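Local coordinates for endoglucanase A (Clostridium acetobutylicum, PDB 3IK2), which probably hydrolyses internal beta-1,4-glucosidic bonds of cellulose and related glucans, as a family 44 endoglucanase built on a TIM-like barrel, at residues G137-T142 against Y151-V156. Residues are numbered along the deposited sequence; the frame is centred on the assembly and turned at random.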
loop_
_atom_site.group_PDB
_atom_site.type_symbol
_atom_site.label_atom_id
_atom_site.label_comp_id
_atom_site.label_asym_id
_atom_site.label_seq_id
_atom_site.Cartn_x
_atom_site.Cartn_y
_atom_site.Cartn_z
ATOM N N GLY A 137 12.528 32.071 -5.413
ATOM C CA GLY A 137 12.788 32.720 -6.691
ATOM C C GLY A 137 12.053 31.942 -7.798
ATOM O O GLY A 137 11.396 30.927 -7.526
ATOM N N PRO A 138 12.111 32.440 -9.044
ATOM C CA PRO A 138 11.466 31.745 -10.162
ATOM C C PRO A 138 11.964 30.314 -10.368
ATOM O O PRO A 138 13.166 30.010 -10.213
ATOM C CB PRO A 138 11.784 32.612 -11.395
ATOM C CG PRO A 138 12.594 33.774 -10.908
ATOM C CD PRO A 138 12.707 33.738 -9.424
ATOM N N LEU A 139 10.999 29.458 -10.692
ATOM C CA LEU A 139 11.203 28.038 -10.927
ATOM C C LEU A 139 11.794 27.849 -12.334
ATOM O O LEU A 139 11.595 28.683 -13.220
ATOM C CB LEU A 139 9.881 27.298 -10.719
ATOM C CG LEU A 139 9.496 26.786 -9.298
ATOM C CD1 LEU A 139 10.196 27.469 -8.101
ATOM C CD2 LEU A 139 7.976 26.662 -9.076
ATOM N N SER A 140 12.585 26.790 -12.500
ATOM C CA SER A 140 13.207 26.474 -13.775
ATOM C C SER A 140 13.001 24.990 -14.069
ATOM O O SER A 140 13.009 24.186 -13.141
ATOM C CB SER A 140 14.707 26.779 -13.729
ATOM O OG SER A 140 15.303 26.390 -14.953
ATOM N N LEU A 141 12.825 24.643 -15.349
ATOM C CA LEU A 141 12.789 23.238 -15.791
ATOM C C LEU A 141 14.186 22.661 -15.951
ATOM O O LEU A 141 14.353 21.467 -16.187
ATOM C CB LEU A 141 12.006 23.079 -17.099
ATOM C CG LEU A 141 10.547 23.570 -17.009
ATOM C CD1 LEU A 141 9.847 23.664 -18.415
ATOM C CD2 LEU A 141 9.736 22.715 -16.006
ATOM N N THR A 142 15.183 23.527 -15.829
ATOM C CA THR A 142 16.586 23.150 -15.822
ATOM C C THR A 142 17.247 23.634 -14.498
ATOM O O THR A 142 17.986 24.644 -14.472
ATOM C CB THR A 142 17.285 23.787 -17.009
ATOM O OG1 THR A 142 17.070 25.187 -16.932
ATOM C CG2 THR A 142 16.700 23.298 -18.304
ATOM N N TYR A 151 15.289 22.062 -4.509
ATOM C CA TYR A 151 13.995 22.674 -4.145
ATOM C C TYR A 151 12.812 21.779 -4.515
ATOM O O TYR A 151 12.665 21.406 -5.674
ATOM C CB TYR A 151 13.841 24.070 -4.818
ATOM C CG TYR A 151 14.945 24.991 -4.378
ATOM C CD1 TYR A 151 14.799 25.780 -3.220
ATOM C CD2 TYR A 151 16.174 25.006 -5.048
ATOM C CE1 TYR A 151 15.840 26.594 -2.768
ATOM C CE2 TYR A 151 17.218 25.818 -4.608
ATOM C CZ TYR A 151 17.040 26.603 -3.469
ATOM O OH TYR A 151 18.063 27.397 -3.023
ATOM N N MET A 152 11.989 21.431 -3.524
ATOM C CA MET A 152 10.819 20.582 -3.745
ATOM C C MET A 152 9.728 21.211 -4.609
ATOM O O MET A 152 9.103 20.519 -5.399
ATOM C CB MET A 152 10.253 20.023 -2.416
ATOM C CG MET A 152 11.229 19.077 -1.719
ATOM S SD MET A 152 11.677 17.656 -2.743
ATOM C CE MET A 152 13.357 18.032 -3.201
ATOM N N ASP A 153 9.507 22.512 -4.496
ATOM C CA ASP A 153 8.488 23.143 -5.361
ATOM C C ASP A 153 8.898 23.099 -6.825
ATOM O O ASP A 153 8.074 22.880 -7.704
ATOM C CB ASP A 153 8.161 24.584 -4.936
ATOM C CG ASP A 153 9.382 25.499 -4.873
ATOM O OD1 ASP A 153 10.557 25.091 -5.010
ATOM O OD2 ASP A 153 9.142 26.675 -4.631
ATOM N N GLU A 154 10.188 23.306 -7.067
ATOM C CA GLU A 154 10.733 23.295 -8.404
ATOM C C GLU A 154 10.584 21.897 -9.038
ATOM O O GLU A 154 10.303 21.775 -10.239
ATOM C CB GLU A 154 12.197 23.750 -8.355
ATOM C CG GLU A 154 12.810 23.949 -9.703
ATOM C CD GLU A 154 14.100 24.722 -9.647
ATOM O OE1 GLU A 154 15.056 24.239 -9.013
ATOM O OE2 GLU A 154 14.144 25.836 -10.232
ATOM N N PHE A 155 10.741 20.869 -8.201
ATOM C CA PHE A 155 10.607 19.457 -8.570
ATOM C C PHE A 155 9.174 19.111 -8.999
ATOM O O PHE A 155 8.963 18.503 -10.064
ATOM C CB PHE A 155 11.068 18.613 -7.353
ATOM C CG PHE A 155 11.077 17.093 -7.568
ATOM C CD1 PHE A 155 10.917 16.516 -8.837
ATOM C CD2 PHE A 155 11.279 16.251 -6.473
ATOM C CE1 PHE A 155 10.925 15.080 -8.993
ATOM C CE2 PHE A 155 11.297 14.843 -6.618
ATOM C CZ PHE A 155 11.109 14.277 -7.894
ATOM N N VAL A 156 8.183 19.485 -8.178
ATOM C CA VAL A 156 6.798 19.141 -8.458
ATOM C C VAL A 156 6.414 19.900 -9.728
ATOM O O VAL A 156 5.805 19.332 -10.645
ATOM C CB VAL A 156 5.857 19.545 -7.280
ATOM C CG1 VAL A 156 4.416 19.160 -7.574
ATOM C CG2 VAL A 156 6.288 18.875 -5.978
HETATM O O HOH W 1 10.516 23.127 -12.367
#
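Leu139 and Glu154 bring the two backbones closest, their CA atoms 5.4 Å apart, where the irregular chain 137-142 runs past the first turn of the helix that starts at Met152, with Tyr151 as its N-cap. The CG of Glu154 stands anti to the backbone N (chi1 -172°) and the chain stays extended beyond it, which carries the carboxylate across to the loop. There OE2 accepts the backbone N-H of Ser140 at 2.9 Å, a bent bond (141° at the hydrogen) that arrives on the anti side, 19° out of the carboxylate plane. The same oxygen forms a salt bridge with Lys135, whose ammonium also bonds Pro138 O, so one lysine ties the carboxylate to the loop a second time. Between the two backbones water 1 links loop to helix, donating to Ser140 O (2.8 Å) and, at a doubtfully short distance, to Glu154 O. Leu139 makes an apolar contact through CG, 3.8 Å from Glu154 CA, while its CD1 methyl packs against the carboxylate of Asp153, 3.7 Å from OD2, which accepts the backbone N-H of Lys135. Farther along, Ser140 OG accepts from Thr142 N at 3.0 Å, an ST turn. The contact fastens the loop between strands 128-132 and 149-151 onto the start of helix 152-163, outside the barrel; calcium ligands Asp144, Asp147 and Ser149 pin the connection between the segments, with Glu154 near the site but not among its ligands. Leu139 also touches Ile215 of helix 198-215, and Phe155, turned from the loop, packs on Leu103 of barrel strand 99-103 and stacks with Trp47.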